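Local coordinates for protein methanogen homoaconitase large subunit (Methanocaldococcus jannaschii, PDB 4KP2) that forms the iron-sulfur-dependent large subunit of a hydro-lyase that interconverts homocitrate, cis-homoaconitate and homoisocitrate in 2-oxosuberate biosynthesis, at residues Glu46-Pro58 against Trp72-Asn84. Residues are numbered along the deposited sequence; the frame is centred on the assembly and turned at random.
Sequences EVDLAMTHDGTTP and WNPDKIVVAFDHN
Asp54 OD2 is held twice by Asn84: the backbone N of Asn84 donates to the syn lone pair of OD2 at 2.8 Å, while ND2, 3.2 Å from OD2, comes from above the carboxylate plane; Asn84 OD1 is in turn hydrogen-bonded to ND2 of Asn88. The other oxygen, Asp54 OD1, takes the backbone N of His83 at 3.1 Å, so the carboxylate ties down the loop that follows strand 77-80. Chi1 of 57° puts Asp54 CG between its own backbone N and carbonyl carbon, from where the carboxylate reaches those N-H groups. Beside it the imidazoles of His53 and His83 stack face to face, centroids 3.5 Å apart and planes at 7°; Thr56 OG1 sits over the opposite face of His53. In its ring plane, His83 ND1 donates to Asp82 OD1 (2.8 Å), fixing the ring's rotation. Strands 49-53 and 77-80 are parallel neighbours in a five-stranded sheet, joined through helix 57-67 as a beta-alpha-beta unit. Ala50 is bonded on both its polar backbone atoms, N to Lys76 O at 2.9 Å and O to Val78 N at 2.8 Å. At the far end, Ala50 CB meets the Trp72 ring edge at CH2. His83 lies close to Cys383, a predicted ligand of the [4Fe-4S] cluster.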
loop_
_atom_site.group_PDB
_atom_site.type_symbol
_atom_site.label_atom_id
_atom_site.label_comp_id
_atom_site.label_asym_id
_atom_site.label_seq_id
_atom_site.Cartn_x
_atom_site.Cartn_y
_atom_site.Cartn_z
ATOM N N GLU A 46 22.838 -15.332 27.571
ATOM C CA GLU A 46 21.565 -15.964 27.255
ATOM C C GLU A 46 20.610 -14.913 26.704
ATOM O O GLU A 46 20.425 -13.857 27.303
ATOM C CB GLU A 46 20.966 -16.632 28.493
ATOM C CG GLU A 46 21.779 -17.806 29.017
ATOM C CD GLU A 46 21.090 -18.533 30.153
ATOM O OE1 GLU A 46 20.039 -18.043 30.622
ATOM O OE2 GLU A 46 21.598 -19.593 30.574
ATOM N N VAL A 47 20.010 -15.205 25.556
ATOM C CA VAL A 47 19.161 -14.235 24.872
ATOM C C VAL A 47 17.739 -14.220 25.428
ATOM O O VAL A 47 17.102 -15.264 25.568
ATOM C CB VAL A 47 19.128 -14.500 23.355
ATOM C CG1 VAL A 47 18.291 -13.449 22.645
ATOM C CG2 VAL A 47 20.543 -14.516 22.802
ATOM N N ASP A 48 17.252 -13.023 25.744
ATOM C CA ASP A 48 15.914 -12.855 26.299
ATOM C C ASP A 48 14.854 -12.730 25.209
ATOM O O ASP A 48 13.688 -13.052 25.429
ATOM C CB ASP A 48 15.865 -11.623 27.204
ATOM C CG ASP A 48 16.667 -11.801 28.471
ATOM O OD1 ASP A 48 16.623 -12.908 29.045
ATOM O OD2 ASP A 48 17.340 -10.837 28.892
ATOM N N LEU A 49 15.263 -12.259 24.036
ATOM C CA LEU A 49 14.322 -12.027 22.946
ATOM C C LEU A 49 15.002 -12.137 21.583
ATOM O O LEU A 49 15.991 -11.456 21.316
ATOM C CB LEU A 49 13.673 -10.651 23.102
ATOM C CG LEU A 49 12.355 -10.405 22.369
ATOM C CD1 LEU A 49 11.292 -11.363 22.875
ATOM C CD2 LEU A 49 11.907 -8.962 22.546
ATOM N N ALA A 50 14.464 -12.997 20.724
ATOM C CA ALA A 50 15.012 -13.194 19.386
ATOM C C ALA A 50 13.961 -12.904 18.319
ATOM O O ALA A 50 12.832 -13.386 18.401
ATOM C CB ALA A 50 15.551 -14.608 19.237
ATOM N N MET A 51 14.334 -12.116 17.315
ATOM C CA MET A 51 13.385 -11.695 16.290
ATOM C C MET A 51 13.977 -11.636 14.883
ATOM O O MET A 51 15.072 -11.113 14.677
ATOM C CB MET A 51 12.765 -10.343 16.662
ATOM C CG MET A 51 12.165 -9.581 15.490
ATOM S SD MET A 51 13.266 -8.296 14.867
ATOM C CE MET A 51 13.108 -8.556 13.103
ATOM N N THR A 52 13.240 -12.182 13.920
ATOM C CA THR A 52 13.595 -12.081 12.509
ATOM C C THR A 52 12.365 -11.712 11.682
ATOM O O THR A 52 11.248 -12.122 11.999
ATOM C CB THR A 52 14.188 -13.395 11.972
ATOM O OG1 THR A 52 13.352 -14.493 12.358
ATOM C CG2 THR A 52 15.590 -13.613 12.524
ATOM N N HIS A 53 12.573 -10.931 10.626
ATOM C CA HIS A 53 11.467 -10.502 9.773
ATOM C C HIS A 53 11.407 -11.299 8.470
ATOM O O HIS A 53 12.219 -12.197 8.245
ATOM C CB HIS A 53 11.554 -9.000 9.484
ATOM C CG HIS A 53 12.865 -8.569 8.898
ATOM N ND1 HIS A 53 13.177 -8.742 7.567
ATOM C CD2 HIS A 53 13.938 -7.969 9.461
ATOM C CE1 HIS A 53 14.389 -8.268 7.337
ATOM N NE2 HIS A 53 14.874 -7.794 8.470
ATOM N N ASP A 54 10.447 -10.956 7.614
ATOM C CA ASP A 54 10.194 -11.700 6.380
ATOM C C ASP A 54 11.396 -11.765 5.439
ATOM O O ASP A 54 11.458 -12.622 4.559
ATOM C CB ASP A 54 8.985 -11.118 5.641
ATOM C CG ASP A 54 9.146 -9.645 5.326
ATOM O OD1 ASP A 54 9.747 -8.922 6.150
ATOM O OD2 ASP A 54 8.674 -9.208 4.256
ATOM N N GLY A 55 12.346 -10.857 5.627
ATOM C CA GLY A 55 13.536 -10.824 4.799
ATOM C C GLY A 55 14.680 -11.635 5.377
ATOM O O GLY A 55 15.600 -12.023 4.656
ATOM N N THR A 56 14.624 -11.899 6.680
ATOM C CA THR A 56 15.707 -12.606 7.358
ATOM C C THR A 56 15.266 -13.914 8.017
ATOM O O THR A 56 16.099 -14.766 8.325
ATOM C CB THR A 56 16.398 -11.709 8.403
ATOM O OG1 THR A 56 15.419 -11.168 9.299
ATOM C CG2 THR A 56 17.134 -10.570 7.716
ATOM N N THR A 57 13.963 -14.069 8.234
ATOM C CA THR A 57 13.428 -15.315 8.786
ATOM C C THR A 57 13.714 -16.547 7.911
ATOM O O THR A 57 14.180 -17.564 8.424
ATOM C CB THR A 57 11.913 -15.223 9.108
ATOM O OG1 THR A 57 11.678 -14.150 10.027
ATOM C CG2 THR A 57 11.414 -16.526 9.719
ATOM N N PRO A 58 13.442 -16.468 6.591
ATOM C CA PRO A 58 13.754 -17.645 5.771
ATOM C C PRO A 58 15.255 -17.883 5.671
ATOM O O PRO A 58 15.691 -19.022 5.506
ATOM C CB PRO A 58 13.203 -17.270 4.391
ATOM C CG PRO A 58 12.235 -16.176 4.644
ATOM C CD PRO A 58 12.790 -15.416 5.792
ATOM N N TRP A 72 15.153 -23.314 20.779
ATOM C CA TRP A 72 15.345 -23.431 22.218
ATOM C C TRP A 72 14.113 -22.986 23.003
ATOM O O TRP A 72 13.733 -23.628 23.977
ATOM C CB TRP A 72 16.600 -22.671 22.668
ATOM C CG TRP A 72 16.333 -21.332 23.286
ATOM C CD1 TRP A 72 16.281 -21.041 24.616
ATOM C CD2 TRP A 72 16.078 -20.103 22.596
ATOM N NE1 TRP A 72 16.015 -19.705 24.800
ATOM C CE2 TRP A 72 15.886 -19.108 23.573
ATOM C CE3 TRP A 72 16.000 -19.747 21.245
ATOM C CZ2 TRP A 72 15.618 -17.781 23.246
ATOM C CZ3 TRP A 72 15.732 -18.428 20.921
ATOM C CH2 TRP A 72 15.545 -17.463 21.917
ATOM N N ASN A 73 13.479 -21.902 22.566
ATOM C CA ASN A 73 12.316 -21.371 23.268
ATOM C C ASN A 73 11.435 -20.539 22.345
ATOM O O ASN A 73 11.743 -19.381 22.069
ATOM C CB ASN A 73 12.759 -20.534 24.472
ATOM C CG ASN A 73 11.631 -20.276 25.457
ATOM O OD1 ASN A 73 10.470 -20.125 25.074
ATOM N ND2 ASN A 73 11.972 -20.225 26.740
ATOM N N PRO A 74 10.327 -21.130 21.870
ATOM C CA PRO A 74 9.374 -20.470 20.969
ATOM C C PRO A 74 8.775 -19.206 21.575
ATOM O O PRO A 74 8.508 -18.247 20.850
ATOM C CB PRO A 74 8.279 -21.526 20.790
ATOM C CG PRO A 74 8.952 -22.821 21.061
ATOM C CD PRO A 74 9.948 -22.527 22.142
ATOM N N ASP A 75 8.565 -19.208 22.888
ATOM C CA ASP A 75 7.987 -18.056 23.574
ATOM C C ASP A 75 8.918 -16.848 23.532
ATOM O O ASP A 75 8.465 -15.704 23.592
ATOM C CB ASP A 75 7.654 -18.409 25.025
ATOM C CG ASP A 75 6.573 -19.464 25.134
ATOM O OD1 ASP A 75 6.356 -20.196 24.146
ATOM O OD2 ASP A 75 5.943 -19.564 26.208
ATOM N N LYS A 76 10.218 -17.108 23.431
ATOM C CA LYS A 76 11.213 -16.043 23.370
ATOM C C LYS A 76 11.497 -15.613 21.933
ATOM O O LYS A 76 12.332 -14.742 21.695
ATOM C CB LYS A 76 12.514 -16.485 24.043
ATOM C CG LYS A 76 12.640 -16.104 25.511
ATOM C CD LYS A 76 11.682 -16.887 26.391
ATOM C CE LYS A 76 11.922 -16.575 27.861
ATOM N NZ LYS A 76 13.321 -16.886 28.269
ATOM N N ILE A 77 10.801 -16.224 20.980
ATOM C CA ILE A 77 11.009 -15.923 19.566
ATOM C C ILE A 77 9.843 -15.131 18.977
ATOM O O ILE A 77 8.681 -15.470 19.193
ATOM C CB ILE A 77 11.213 -17.210 18.743
ATOM C CG1 ILE A 77 12.408 -17.999 19.278
ATOM C CG2 ILE A 77 11.413 -16.884 17.272
ATOM C CD1 ILE A 77 12.631 -19.317 18.573
ATOM N N VAL A 78 10.163 -14.074 18.236
ATOM C CA VAL A 78 9.146 -13.240 17.604
ATOM C C VAL A 78 9.372 -13.130 16.098
ATOM O O VAL A 78 10.478 -12.838 15.648
ATOM C CB VAL A 78 9.118 -11.824 18.216
ATOM C CG1 VAL A 78 8.117 -10.941 17.483
ATOM C CG2 VAL A 78 8.790 -11.889 19.702
ATOM N N VAL A 79 8.320 -13.367 15.323
ATOM C CA VAL A 79 8.389 -13.228 13.873
ATOM C C VAL A 79 7.349 -12.229 13.378
ATOM O O VAL A 79 6.167 -12.341 13.701
ATOM C CB VAL A 79 8.177 -14.578 13.161
ATOM C CG1 VAL A 79 8.228 -14.396 11.652
ATOM C CG2 VAL A 79 9.219 -15.585 13.613
ATOM N N ALA A 80 7.793 -11.249 12.596
ATOM C CA ALA A 80 6.897 -10.217 12.086
ATOM C C ALA A 80 7.219 -9.828 10.644
ATOM O O ALA A 80 8.363 -9.514 10.314
ATOM C CB ALA A 80 6.933 -8.993 12.986
ATOM N N PHE A 81 6.199 -9.852 9.791
ATOM C CA PHE A 81 6.357 -9.466 8.394
ATOM C C PHE A 81 6.129 -7.968 8.245
ATOM O O PHE A 81 5.096 -7.450 8.671
ATOM C CB PHE A 81 5.371 -10.228 7.505
ATOM C CG PHE A 81 5.566 -11.719 7.510
ATOM C CD1 PHE A 81 6.725 -12.286 8.017
ATOM C CD2 PHE A 81 4.587 -12.556 7.002
ATOM C CE1 PHE A 81 6.901 -13.656 8.020
ATOM C CE2 PHE A 81 4.759 -13.927 7.001
ATOM C CZ PHE A 81 5.915 -14.477 7.511
ATOM N N ASP A 82 7.086 -7.274 7.639
ATOM C CA ASP A 82 6.988 -5.825 7.509
ATOM C C ASP A 82 7.743 -5.276 6.301
ATOM O O ASP A 82 7.328 -4.284 5.702
ATOM C CB ASP A 82 7.484 -5.142 8.786
ATOM C CG ASP A 82 8.952 -5.409 9.057
ATOM O OD1 ASP A 82 9.445 -6.490 8.671
ATOM O OD2 ASP A 82 9.613 -4.535 9.655
ATOM N N HIS A 83 8.851 -5.919 5.948
ATOM C CA HIS A 83 9.705 -5.434 4.868
ATOM C C HIS A 83 9.033 -5.503 3.499
ATOM O O HIS A 83 9.133 -4.568 2.704
ATOM C CB HIS A 83 11.024 -6.208 4.840
ATOM C CG HIS A 83 12.017 -5.745 5.859
ATOM N ND1 HIS A 83 11.730 -5.679 7.205
ATOM C CD2 HIS A 83 13.297 -5.322 5.725
ATOM C CE1 HIS A 83 12.790 -5.236 7.857
ATOM N NE2 HIS A 83 13.754 -5.012 6.983
ATOM N N ASN A 84 8.355 -6.613 3.227
ATOM C CA ASN A 84 7.741 -6.831 1.923
ATOM C C ASN A 84 6.257 -7.158 2.027
ATOM O O ASN A 84 5.816 -8.226 1.599
ATOM C CB ASN A 84 8.470 -7.952 1.179
ATOM C CG ASN A 84 9.957 -7.688 1.036
ATOM O OD1 ASN A 84 10.402 -7.105 0.048
ATOM N ND2 ASN A 84 10.733 -8.117 2.025
#